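Local coordinates for protein alternansucrase (Leuconostoc mesenteroides, PDB 6HVG) that belongs to glycoside hydrolase family 70, binds a calcium ion and carries repeats of the choline-binding type that probably bind cell wall, at residues Y409-I421 with S431-W443. Numbering follows the deposited sequence.
Sequences YLTADTWYRPTDI and STETDMRPLLMTW
Arg417 reaches along the 431-443 segment and holds Ser431 side-on through NE and NH2, one nitrogen to the hydroxyl and one to the carbonyl. Arg417 CB lies 4.1 Å from Met436 SD. CG sits near Asp435 O and Ser431 OG, and CD stays beside the same hydroxyl. CG is anti to the backbone N (chi1 -176°), and the chain runs extended from there, which carries the guanidinium out to Ser431. Arg417 NE gives a long hydrogen bond of 3.3 Å to Ser431 OG, with Ser431 OG lying 29° out of the guanidinium plane. Arg417 NH2 bonds Ser431 O at 2.6 Å, in the guanidinium plane but from above the carbonyl plane. NH1 passes near Glu433 CG, and Glu433 N lies over one face, toward the rim.

Ser431 N also donates to Thr419 O. Tyr416 and Arg437 exchange two backbone hydrogen bonds, and Leu439 N donates to Thr414 O. Pro438 CD packs over the six-membered ring of Trp415, 3.7 Å from its centroid and 6° off the normal, a CH-pi contact. Arg502 adds a cation-pi contact to this indole. Tyr416 OH accepts from Thr442 OG1 at 3.0 Å and also bonds Asn393 O. Ile421 CD1 lies over the centre of the Arg437 guanidinium, 3.9 Å above its plane; Arg437 NH2 forms a salt bridge with Glu489.

The arrangement is a short two-stranded antiparallel sheet, 415-416 with 437-438, flanking the 420-423/427-430 hairpin and packed on helices 474-495 and 499-511.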
loop_
_atom_site.group_PDB
_atom_site.type_symbol
_atom_site.label_atom_id
_atom_site.label_comp_id
_atom_site.label_asym_id
_atom_site.label_seq_id
_atom_site.Cartn_x
_atom_site.Cartn_y
_atom_site.Cartn_z
ATOM N N TYR A 409 -25.237 5.910 21.899
ATOM C CA TYR A 409 -23.975 6.255 22.517
ATOM C C TYR A 409 -23.639 7.719 22.276
ATOM O O TYR A 409 -24.211 8.336 21.374
ATOM C CB TYR A 409 -22.882 5.383 21.955
ATOM C CG TYR A 409 -23.039 3.952 22.334
ATOM C CD1 TYR A 409 -22.516 3.466 23.515
ATOM C CD2 TYR A 409 -23.735 3.085 21.528
ATOM C CE1 TYR A 409 -22.670 2.148 23.876
ATOM C CE2 TYR A 409 -23.887 1.755 21.877
ATOM C CZ TYR A 409 -23.350 1.297 23.053
ATOM O OH TYR A 409 -23.487 -0.023 23.405
ATOM N N LEU A 410 -22.733 8.259 23.097
ATOM C CA LEU A 410 -22.314 9.640 22.983
ATOM C C LEU A 410 -20.922 9.721 22.395
ATOM O O LEU A 410 -20.168 8.782 22.493
ATOM C CB LEU A 410 -22.298 10.315 24.354
ATOM C CG LEU A 410 -23.526 10.181 25.245
ATOM C CD1 LEU A 410 -23.309 10.987 26.501
ATOM C CD2 LEU A 410 -24.790 10.635 24.541
ATOM N N THR A 411 -20.587 10.863 21.808
ATOM C CA THR A 411 -19.288 11.075 21.203
ATOM C C THR A 411 -18.629 12.329 21.771
ATOM O O THR A 411 -19.279 13.136 22.378
ATOM C CB THR A 411 -19.391 11.160 19.633
ATOM O OG1 THR A 411 -20.210 12.259 19.221
ATOM C CG2 THR A 411 -19.997 9.889 19.053
ATOM N N ALA A 412 -17.338 12.489 21.539
ATOM C CA ALA A 412 -16.602 13.650 22.045
ATOM C C ALA A 412 -17.215 14.999 21.593
ATOM O O ALA A 412 -17.224 15.977 22.348
ATOM C CB ALA A 412 -15.137 13.569 21.617
ATOM N N ASP A 413 -17.728 15.034 20.366
ATOM C CA ASP A 413 -18.290 16.254 19.775
ATOM C C ASP A 413 -19.809 16.323 19.918
ATOM O O ASP A 413 -20.482 17.125 19.263
ATOM C CB ASP A 413 -17.893 16.346 18.297
ATOM C CG ASP A 413 -18.348 15.133 17.488
ATOM O OD1 ASP A 413 -18.946 14.203 18.057
ATOM O OD2 ASP A 413 -18.108 15.113 16.284
ATOM N N THR A 414 -20.366 15.469 20.782
ATOM C CA THR A 414 -21.793 15.530 21.159
ATOM C C THR A 414 -22.141 16.861 21.778
ATOM O O THR A 414 -21.394 17.386 22.608
ATOM C CB THR A 414 -22.161 14.439 22.194
ATOM O OG1 THR A 414 -22.308 13.181 21.542
ATOM C CG2 THR A 414 -23.492 14.748 22.884
ATOM N N TRP A 415 -23.282 17.396 21.356
ATOM C CA TRP A 415 -23.930 18.510 22.012
ATOM C C TRP A 415 -25.193 17.980 22.681
ATOM O O TRP A 415 -25.803 17.025 22.185
ATOM C CB TRP A 415 -24.269 19.597 20.988
ATOM C CG TRP A 415 -23.077 20.382 20.506
ATOM C CD1 TRP A 415 -21.824 19.900 20.237
ATOM C CD2 TRP A 415 -23.035 21.785 20.222
ATOM N NE1 TRP A 415 -21.011 20.916 19.840
ATOM C CE2 TRP A 415 -21.731 22.084 19.817
ATOM C CE3 TRP A 415 -23.971 22.816 20.281
ATOM C CZ2 TRP A 415 -21.333 23.382 19.465
ATOM C CZ3 TRP A 415 -23.574 24.115 19.934
ATOM C CH2 TRP A 415 -22.274 24.374 19.521
ATOM N N TYR A 416 -25.566 18.596 23.808
ATOM C CA TYR A 416 -26.751 18.207 24.567
ATOM C C TYR A 416 -27.591 19.429 24.932
ATOM O O TYR A 416 -27.157 20.565 24.731
ATOM C CB TYR A 416 -26.371 17.400 25.821
ATOM C CG TYR A 416 -25.855 18.212 26.980
ATOM C CD1 TYR A 416 -24.638 18.854 26.917
ATOM C CD2 TYR A 416 -26.602 18.341 28.155
ATOM C CE1 TYR A 416 -24.170 19.607 27.981
ATOM C CE2 TYR A 416 -26.134 19.082 29.229
ATOM C CZ TYR A 416 -24.919 19.712 29.134
ATOM O OH TYR A 416 -24.446 20.453 30.196
ATOM N N ARG A 417 -28.796 19.189 25.451
ATOM C CA ARG A 417 -29.690 20.254 25.878
ATOM C C ARG A 417 -29.626 20.393 27.387
ATOM O O ARG A 417 -30.174 19.554 28.092
ATOM C CB ARG A 417 -31.131 19.955 25.441
ATOM C CG ARG A 417 -32.125 21.067 25.768
ATOM C CD ARG A 417 -33.576 20.627 25.650
ATOM N NE ARG A 417 -34.499 21.731 25.955
ATOM C CZ ARG A 417 -35.825 21.625 25.993
ATOM N NH1 ARG A 417 -36.418 20.460 25.766
ATOM N NH2 ARG A 417 -36.557 22.698 26.252
ATOM N N PRO A 418 -28.957 21.443 27.895
ATOM C CA PRO A 418 -28.985 21.641 29.351
ATOM C C PRO A 418 -30.334 22.135 29.809
ATOM O O PRO A 418 -31.033 22.747 29.035
ATOM C CB PRO A 418 -27.921 22.728 29.592
ATOM C CG PRO A 418 -27.858 23.465 28.310
ATOM C CD PRO A 418 -28.086 22.429 27.237
ATOM N N THR A 419 -30.686 21.880 31.060
ATOM C CA THR A 419 -31.958 22.340 31.600
ATOM C C THR A 419 -32.147 23.855 31.386
ATOM O O THR A 419 -33.167 24.293 30.846
ATOM C CB THR A 419 -32.069 21.979 33.104
ATOM O OG1 THR A 419 -31.967 20.560 33.257
ATOM C CG2 THR A 419 -33.398 22.445 33.694
ATOM N N ASP A 420 -31.158 24.630 31.823
ATOM C CA ASP A 420 -31.155 26.098 31.677
ATOM C C ASP A 420 -29.884 26.556 30.947
ATOM O O ASP A 420 -28.899 25.808 30.849
ATOM C CB ASP A 420 -31.228 26.805 33.048
ATOM C CG ASP A 420 -32.501 26.492 33.816
ATOM O OD1 ASP A 420 -33.610 26.805 33.345
ATOM O OD2 ASP A 420 -32.389 25.940 34.929
ATOM N N ILE A 421 -29.927 27.793 30.462
ATOM C CA ILE A 421 -28.845 28.385 29.690
ATOM C C ILE A 421 -28.500 29.736 30.312
ATOM O O ILE A 421 -29.378 30.565 30.540
ATOM C CB ILE A 421 -29.276 28.623 28.229
ATOM C CG1 ILE A 421 -29.416 27.294 27.467
ATOM C CG2 ILE A 421 -28.298 29.575 27.527
ATOM C CD1 ILE A 421 -28.118 26.738 26.937
ATOM N N SER A 431 -34.168 26.296 28.762
ATOM C CA SER A 431 -33.774 26.103 27.368
ATOM C C SER A 431 -34.957 25.764 26.481
ATOM O O SER A 431 -35.928 25.134 26.923
ATOM C CB SER A 431 -32.721 24.994 27.241
ATOM O OG SER A 431 -33.092 23.856 27.992
ATOM N N THR A 432 -34.829 26.147 25.211
ATOM C CA THR A 432 -35.757 25.773 24.151
ATOM C C THR A 432 -35.082 24.713 23.306
ATOM O O THR A 432 -33.872 24.769 23.092
ATOM C CB THR A 432 -36.068 26.974 23.251
ATOM O OG1 THR A 432 -34.837 27.582 22.839
ATOM C CG2 THR A 432 -36.902 27.991 24.001
ATOM N N GLU A 433 -35.867 23.781 22.784
ATOM C CA GLU A 433 -35.347 22.584 22.102
ATOM C C GLU A 433 -34.147 22.818 21.178
ATOM O O GLU A 433 -33.302 21.942 21.037
ATOM C CB GLU A 433 -36.482 21.920 21.315
ATOM C CG GLU A 433 -37.462 21.161 22.211
ATOM C CD GLU A 433 -38.888 21.120 21.673
ATOM O OE1 GLU A 433 -39.102 20.825 20.474
ATOM O OE2 GLU A 433 -39.792 21.406 22.477
ATOM N N THR A 434 -34.065 23.999 20.572
ATOM C CA THR A 434 -32.939 24.347 19.692
ATOM C C THR A 434 -31.648 24.748 20.428
ATOM O O THR A 434 -30.590 24.817 19.804
ATOM C CB THR A 434 -33.300 25.520 18.753
ATOM O OG1 THR A 434 -33.375 26.738 19.512
ATOM C CG2 THR A 434 -34.631 25.267 18.015
ATOM N N ASP A 435 -31.737 25.051 21.726
ATOM C CA ASP A 435 -30.580 25.499 22.529
ATOM C C ASP A 435 -29.707 24.325 22.944
ATOM O O ASP A 435 -29.777 23.829 24.067
ATOM C CB ASP A 435 -31.039 26.267 23.784
ATOM C CG ASP A 435 -31.559 27.645 23.472
ATOM O OD1 ASP A 435 -31.075 28.256 22.500
ATOM O OD2 ASP A 435 -32.476 28.108 24.188
ATOM N N MET A 436 -28.877 23.887 22.018
ATOM C CA MET A 436 -28.006 22.743 22.235
ATOM C C MET A 436 -26.645 23.291 22.609
ATOM O O MET A 436 -26.233 24.334 22.107
ATOM C CB MET A 436 -27.936 21.885 20.969
ATOM C CG MET A 436 -29.237 21.160 20.691
ATOM S SD MET A 436 -29.359 19.687 21.737
ATOM C CE MET A 436 -30.678 18.787 20.933
ATOM N N ARG A 437 -25.949 22.620 23.513
ATOM C CA ARG A 437 -24.624 23.055 23.921
ATOM C C ARG A 437 -23.666 21.863 23.927
ATOM O O ARG A 437 -24.093 20.731 24.080
ATOM C CB ARG A 437 -24.674 23.705 25.312
ATOM C CG ARG A 437 -25.277 25.106 25.354
ATOM C CD ARG A 437 -24.378 26.123 24.650
ATOM N NE ARG A 437 -24.866 27.509 24.681
ATOM C CZ ARG A 437 -25.857 27.985 23.931
ATOM N NH1 ARG A 437 -26.526 27.182 23.099
ATOM N NH2 ARG A 437 -26.228 29.253 24.043
ATOM N N PRO A 438 -22.359 22.107 23.746
ATOM C CA PRO A 438 -21.401 21.014 23.711
ATOM C C PRO A 438 -21.242 20.368 25.064
ATOM O O PRO A 438 -21.095 21.057 26.071
ATOM C CB PRO A 438 -20.072 21.683 23.288
ATOM C CG PRO A 438 -20.266 23.113 23.509
ATOM C CD PRO A 438 -21.730 23.406 23.480
ATOM N N LEU A 439 -21.216 19.044 25.070
ATOM C CA LEU A 439 -20.994 18.278 26.269
ATOM C C LEU A 439 -19.716 18.709 26.979
ATOM O O LEU A 439 -19.659 18.758 28.208
ATOM C CB LEU A 439 -20.918 16.788 25.917
ATOM C CG LEU A 439 -20.950 15.795 27.079
ATOM C CD1 LEU A 439 -22.221 15.891 27.910
ATOM C CD2 LEU A 439 -20.802 14.399 26.529
ATOM N N LEU A 440 -18.681 19.012 26.210
ATOM C CA LEU A 440 -17.388 19.404 26.770
ATOM C C LEU A 440 -17.348 20.789 27.444
ATOM O O LEU A 440 -16.318 21.173 28.015
ATOM C CB LEU A 440 -16.296 19.316 25.694
ATOM C CG LEU A 440 -15.972 17.928 25.110
ATOM C CD1 LEU A 440 -14.979 18.041 23.965
ATOM C CD2 LEU A 440 -15.411 17.001 26.178
ATOM N N MET A 441 -18.459 21.518 27.399
ATOM C CA MET A 441 -18.619 22.754 28.178
ATOM C C MET A 441 -18.837 22.456 29.663
ATOM O O MET A 441 -18.543 23.300 30.510
ATOM C CB MET A 441 -19.792 23.583 27.617
ATOM C CG MET A 441 -19.943 24.999 28.183
ATOM S SD MET A 441 -21.332 25.934 27.471
ATOM C CE MET A 441 -22.737 25.111 28.219
ATOM N N THR A 442 -19.343 21.252 29.953
ATOM C CA THR A 442 -19.821 20.841 31.268
ATOM C C THR A 442 -19.214 19.542 31.799
ATOM O O THR A 442 -19.153 19.341 33.006
ATOM C CB THR A 442 -21.347 20.682 31.201
ATOM O OG1 THR A 442 -21.929 21.976 30.957
ATOM C CG2 THR A 442 -21.919 20.095 32.505
ATOM N N TRP A 443 -18.773 18.646 30.925
ATOM C CA TRP A 443 -18.249 17.345 31.360
ATOM C C TRP A 443 -16.986 16.978 30.592
ATOM O O TRP A 443 -16.785 17.433 29.484
ATOM C CB TRP A 443 -19.318 16.265 31.174
ATOM C CG TRP A 443 -18.844 14.884 31.420
ATOM C CD1 TRP A 443 -18.949 14.166 32.576
ATOM C CD2 TRP A 443 -18.174 14.040 30.484
ATOM N NE1 TRP A 443 -18.377 12.927 32.421
ATOM C CE2 TRP A 443 -17.889 12.825 31.144
ATOM C CE3 TRP A 443 -17.763 14.201 29.158
ATOM C CZ2 TRP A 443 -17.219 11.770 30.516
ATOM C CZ3 TRP A 443 -17.094 13.153 28.535
ATOM C CH2 TRP A 443 -16.831 11.955 29.211
#